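Local coordinates for protein nucleoporin nup120 (Schizosaccharomyces pombe, PDB 4GQ2) that serves as a structural constituent of the nuclear pore complex, whose nucleoporins build the pore and can also dock transiently associated nuclear transport factors, at residues Y215-K220 with T272-Q277; I298-P303 with S311-N316. All blocks are in the same frame, centred on the assembly; numbering follows the deposited sequence.

Contact 1 of 2, residues Y215-K220 with T272-Q277; sequences YLFSLK and TIELSQ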
# COMPACT_ATOMS: atom_id res chain seq x y z
N TYR A 215 21.31 55.80 -19.85
CA TYR A 215 22.09 56.90 -20.44
C TYR A 215 23.42 56.43 -21.03
O TYR A 215 23.72 56.68 -22.20
CB TYR A 215 22.32 58.00 -19.40
CG TYR A 215 21.34 59.16 -19.44
CD1 TYR A 215 19.98 58.95 -19.65
CD2 TYR A 215 21.78 60.47 -19.24
CE1 TYR A 215 19.08 60.02 -19.69
CE2 TYR A 215 20.90 61.54 -19.27
CZ TYR A 215 19.55 61.31 -19.50
OH TYR A 215 18.68 62.37 -19.53
N LEU A 216 24.20 55.75 -20.20
CA LEU A 216 25.48 55.17 -20.60
C LEU A 216 25.54 53.70 -20.22
O LEU A 216 24.86 53.26 -19.30
CB LEU A 216 26.64 55.91 -19.91
CG LEU A 216 26.90 57.39 -20.19
CD1 LEU A 216 27.90 57.93 -19.18
CD2 LEU A 216 27.40 57.63 -21.61
N PHE A 217 26.36 52.94 -20.94
CA PHE A 217 26.68 51.57 -20.53
C PHE A 217 28.18 51.32 -20.40
O PHE A 217 28.97 51.78 -21.22
CB PHE A 217 25.98 50.50 -21.39
CG PHE A 217 26.28 50.58 -22.86
CD1 PHE A 217 27.39 49.91 -23.40
CD2 PHE A 217 25.43 51.25 -23.73
CE1 PHE A 217 27.64 49.95 -24.77
CE2 PHE A 217 25.68 51.29 -25.09
CZ PHE A 217 26.79 50.64 -25.61
N SER A 218 28.55 50.58 -19.36
CA SER A 218 29.93 50.20 -19.14
C SER A 218 30.32 48.94 -19.92
O SER A 218 29.45 48.20 -20.42
CB SER A 218 30.21 50.03 -17.64
OG SER A 218 29.27 49.16 -17.05
N LEU A 219 31.62 48.70 -20.03
CA LEU A 219 32.19 47.63 -20.85
C LEU A 219 33.62 47.30 -20.38
O LEU A 219 34.24 48.08 -19.65
CB LEU A 219 32.19 48.06 -22.32
CG LEU A 219 32.32 47.05 -23.47
CD1 LEU A 219 31.10 46.15 -23.57
CD2 LEU A 219 32.55 47.79 -24.78
N LYS A 220 34.12 46.13 -20.80
CA LYS A 220 35.47 45.64 -20.49
C LYS A 220 35.77 45.64 -18.99
O LYS A 220 35.59 44.63 -18.30
CB LYS A 220 36.54 46.44 -21.27
CG LYS A 220 37.77 45.63 -21.68
CD LYS A 220 38.82 45.54 -20.58
CE LYS A 220 39.93 44.55 -20.93
NZ LYS A 220 40.89 45.09 -21.93
N THR A 272 24.06 50.02 -16.46
CA THR A 272 23.88 49.19 -17.64
C THR A 272 25.23 48.62 -18.02
O THR A 272 26.25 49.32 -17.93
CB THR A 272 23.33 50.01 -18.82
OG1 THR A 272 22.35 50.95 -18.34
CG2 THR A 272 22.71 49.12 -19.86
N ILE A 273 25.25 47.36 -18.43
CA ILE A 273 26.47 46.73 -18.94
C ILE A 273 26.16 45.98 -20.22
O ILE A 273 25.24 45.15 -20.26
CB ILE A 273 27.08 45.74 -17.93
CG1 ILE A 273 27.33 46.41 -16.58
CG2 ILE A 273 28.37 45.13 -18.48
CD1 ILE A 273 27.54 45.44 -15.44
N GLU A 274 26.91 46.27 -21.28
CA GLU A 274 26.83 45.48 -22.50
C GLU A 274 27.61 44.18 -22.31
O GLU A 274 28.77 44.20 -21.90
CB GLU A 274 27.34 46.26 -23.72
CG GLU A 274 27.32 45.46 -25.02
CD GLU A 274 27.29 46.34 -26.26
OE1 GLU A 274 28.15 47.23 -26.39
OE2 GLU A 274 26.40 46.13 -27.11
N LEU A 275 26.95 43.07 -22.60
CA LEU A 275 27.58 41.75 -22.54
C LEU A 275 28.02 41.32 -23.93
O LEU A 275 27.72 42.01 -24.92
CB LEU A 275 26.61 40.72 -21.95
CG LEU A 275 25.82 41.09 -20.69
CD1 LEU A 275 24.66 40.12 -20.49
CD2 LEU A 275 26.71 41.14 -19.45
N SER A 276 28.71 40.19 -24.01
CA SER A 276 29.24 39.67 -25.27
C SER A 276 28.15 39.23 -26.27
O SER A 276 26.96 39.21 -25.93
CB SER A 276 30.22 38.52 -25.00
OG SER A 276 29.74 37.70 -23.95
N GLN A 277 28.57 38.89 -27.48
CA GLN A 277 27.63 38.68 -28.59
C GLN A 277 27.60 37.25 -29.15
O GLN A 277 28.63 36.68 -29.52
CB GLN A 277 27.90 39.68 -29.71
CG GLN A 277 27.62 41.13 -29.33
CD GLN A 277 28.02 42.13 -30.40
OE1 GLN A 277 28.41 41.76 -31.51
NE2 GLN A 277 27.93 43.42 -30.07
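Phe217 lays its ring alongside the Glu274 side chain, the two pointing the same way from neighbouring backbones, with CD1 of Phe217 3.7 Å from CB of Glu274. Farther out, the carboxylate oxygen OE1 of Glu274 comes 3.2 Å from Phe217 CE1, and the ring and carboxylate planes stand 75° apart. Glu274 is placed there by its first torsion, CG anti to the backbone N (chi1 179°), and by an extended chain beyond. Leu219 also runs beside it, its CD1 methyl 3.8 Å from Glu274 CB and about a right angle round that carbon from the ring. Lys258, on the adjoining strand 258-263, forms a salt bridge with OE2 of Glu274 and a cation-pi contact with Phe217, so acid and ring share one cation. Beneath this cluster the backbones meet in a single bridge at Ser218 and Ile273. Thr272 O receives two donors from opposite faces of its carbonyl plane: Ser218 N at 3.0 Å and the hydroxyl OG of the same serine at 3.1 Å. A weak bond returns from Glu274 N to Ser218 O. The loop 215-220 is thus added along strand 268-274, an outermost strand of a four-stranded propeller sheet, at the protein surface. One doubly used carbonyl and a shared lysine probably fix this loop more through polar contacts than through buried apolar area.

Contact 2 of 2, residues I298-P303 with S311-N316; sequences IALYYP and SIYKLN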
# COMPACT_ATOMS: atom_id res chain seq x y z
N ILE A 298 23.92 37.59 -8.48
CA ILE A 298 23.12 37.35 -9.67
C ILE A 298 23.83 36.34 -10.54
O ILE A 298 25.01 36.51 -10.87
CB ILE A 298 22.93 38.66 -10.48
CG1 ILE A 298 21.95 39.59 -9.76
CG2 ILE A 298 22.41 38.37 -11.88
CD1 ILE A 298 22.20 41.05 -10.03
N ALA A 299 23.12 35.28 -10.91
CA ALA A 299 23.61 34.32 -11.88
C ALA A 299 23.02 34.65 -13.25
O ALA A 299 21.85 35.02 -13.36
CB ALA A 299 23.27 32.90 -11.47
N LEU A 300 23.85 34.52 -14.28
CA LEU A 300 23.47 34.89 -15.64
C LEU A 300 23.96 33.83 -16.62
O LEU A 300 25.08 33.32 -16.50
CB LEU A 300 24.03 36.28 -15.99
CG LEU A 300 24.24 36.72 -17.44
CD1 LEU A 300 22.93 36.81 -18.22
CD2 LEU A 300 24.97 38.05 -17.48
N TYR A 301 23.09 33.50 -17.58
CA TYR A 301 23.34 32.42 -18.53
C TYR A 301 23.70 32.92 -19.92
O TYR A 301 23.07 33.85 -20.44
CB TYR A 301 22.10 31.52 -18.64
CG TYR A 301 22.24 30.37 -19.61
CD1 TYR A 301 23.22 29.40 -19.42
CD2 TYR A 301 21.37 30.23 -20.70
CE1 TYR A 301 23.34 28.33 -20.30
CE2 TYR A 301 21.49 29.16 -21.57
CZ TYR A 301 22.48 28.22 -21.37
OH TYR A 301 22.61 27.15 -22.22
N TYR A 302 24.70 32.28 -20.52
CA TYR A 302 25.15 32.56 -21.88
C TYR A 302 25.01 31.31 -22.73
O TYR A 302 25.71 30.32 -22.49
CB TYR A 302 26.63 32.97 -21.89
CG TYR A 302 26.96 34.33 -21.33
CD1 TYR A 302 27.14 34.51 -19.96
CD2 TYR A 302 27.15 35.43 -22.18
CE1 TYR A 302 27.47 35.75 -19.44
CE2 TYR A 302 27.48 36.67 -21.67
CZ TYR A 302 27.64 36.83 -20.30
OH TYR A 302 27.97 38.06 -19.77
N PRO A 303 24.10 31.34 -23.72
CA PRO A 303 24.00 30.23 -24.68
C PRO A 303 25.28 30.06 -25.50
O PRO A 303 25.99 31.04 -25.76
CB PRO A 303 22.84 30.66 -25.58
CG PRO A 303 22.02 31.56 -24.73
CD PRO A 303 23.00 32.30 -23.86
N SER A 311 27.60 33.16 -15.49
CA SER A 311 28.32 34.23 -14.81
C SER A 311 27.69 34.56 -13.46
O SER A 311 26.48 34.40 -13.28
CB SER A 311 28.37 35.48 -15.67
OG SER A 311 29.27 35.33 -16.75
N ILE A 312 28.51 35.01 -12.52
CA ILE A 312 28.02 35.57 -11.26
C ILE A 312 28.47 37.03 -11.13
O ILE A 312 29.60 37.37 -11.46
CB ILE A 312 28.45 34.73 -10.03
CG1 ILE A 312 27.71 33.38 -10.03
CG2 ILE A 312 28.19 35.48 -8.73
CD1 ILE A 312 28.13 32.42 -8.92
N TYR A 313 27.56 37.88 -10.66
CA TYR A 313 27.84 39.29 -10.45
C TYR A 313 27.47 39.71 -9.04
O TYR A 313 26.48 39.23 -8.48
CB TYR A 313 27.03 40.15 -11.43
CG TYR A 313 27.43 40.01 -12.89
CD1 TYR A 313 26.97 38.94 -13.65
CD2 TYR A 313 28.24 40.97 -13.51
CE1 TYR A 313 27.32 38.81 -14.98
CE2 TYR A 313 28.59 40.85 -14.85
CZ TYR A 313 28.13 39.77 -15.58
OH TYR A 313 28.47 39.62 -16.90
N LYS A 314 28.27 40.60 -8.46
CA LYS A 314 27.97 41.21 -7.17
C LYS A 314 27.29 42.55 -7.40
O LYS A 314 27.72 43.35 -8.24
CB LYS A 314 29.26 41.39 -6.36
CG LYS A 314 29.08 42.05 -5.00
CD LYS A 314 28.72 41.05 -3.91
CE LYS A 314 28.26 41.73 -2.62
NZ LYS A 314 29.37 42.35 -1.85
N LEU A 315 26.21 42.80 -6.66
CA LEU A 315 25.56 44.10 -6.66
C LEU A 315 26.06 44.90 -5.46
O LEU A 315 25.95 44.46 -4.31
CB LEU A 315 24.04 43.97 -6.61
CG LEU A 315 23.18 44.84 -7.54
CD1 LEU A 315 21.75 44.90 -7.02
CD2 LEU A 315 23.70 46.26 -7.75
N ASN A 316 26.60 46.08 -5.76
CA ASN A 316 27.11 46.99 -4.75
C ASN A 316 26.31 48.29 -4.76
O ASN A 316 26.17 48.94 -5.80
CB ASN A 316 28.60 47.26 -4.98
CG ASN A 316 29.43 45.99 -4.96
OD1 ASN A 316 29.38 45.22 -3.99
ND2 ASN A 316 30.20 45.76 -6.02
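Strands 298-302 and 311-316 run antiparallel, their axes 4.7 Å apart at closest and their directions 147° apart, as the two arms of a beta hairpin at the middle of a four-stranded antiparallel propeller sheet. Two hydrogen-bonded pairs, Ile298 with Tyr313 and Leu300 with Ser311, flank the non-hydrogen-bonded pair Ala299 and Ile312. The shortest of the four backbone bonds runs from Ser311 N to Leu300 O, 2.7 Å. At the pair between, Ile312 CA sends a CA-H...O contact of 3.2 Å to Ile298 O. Ala299 and Ile312 share one face of the sheet and pack on Leu352 of strand 346-354. Ile298, Leu300, Ser311 and Tyr313 occupy the other, where the CD2 methyl of Leu300 meets Tyr313 at CE1, 3.5 Å away. With CG anti to the carbonyl carbon (chi1 -72°), the Tyr302 ring reaches over toward strand 311-316, holding the CB of Ser311 at its edge and in its plane. Ser311 OG lies 3.3 Å from Tyr302 CE1, but its hydrogen bond goes to Lys330 O, which satisfies this buried hydroxyl. The two tyrosine side chains cross at about a right angle, and Tyr313 also leans on Val326 and Ile328 of the next strand. An alanine in place of Tyr302 is likely to cost the Tyr313 hydroxyl its weak phenol partner and to open a gap beside Ser311 and Leu275. A weak hydrogen bond joins the phenol oxygens, Tyr302 OH and Tyr313 OH lying 3.3 Å apart, with the Tyr313 oxygen near the plane of the Tyr302 ring, at its edge.

In the fold
Contact 1 lies at the surface and contact 2 is buried, although their centres are only about 14 Å apart and both belong to the beta-propeller domain. They hold different elements: contact 1 adds a loop to an outermost strand of one four-stranded sheet, whereas contact 2 pairs the two middle strands of the following sheet. The first relies on a lone bridge with charged and aromatic groups around it, the second on a regular backbone ladder under an apolar and tyrosine-rich face. Leu275, just past strand 268-274, connects them: its CD2 packs 3.3 Å from Tyr302 OH, and its CD1 lies 3.7 Å from Leu300 CD2.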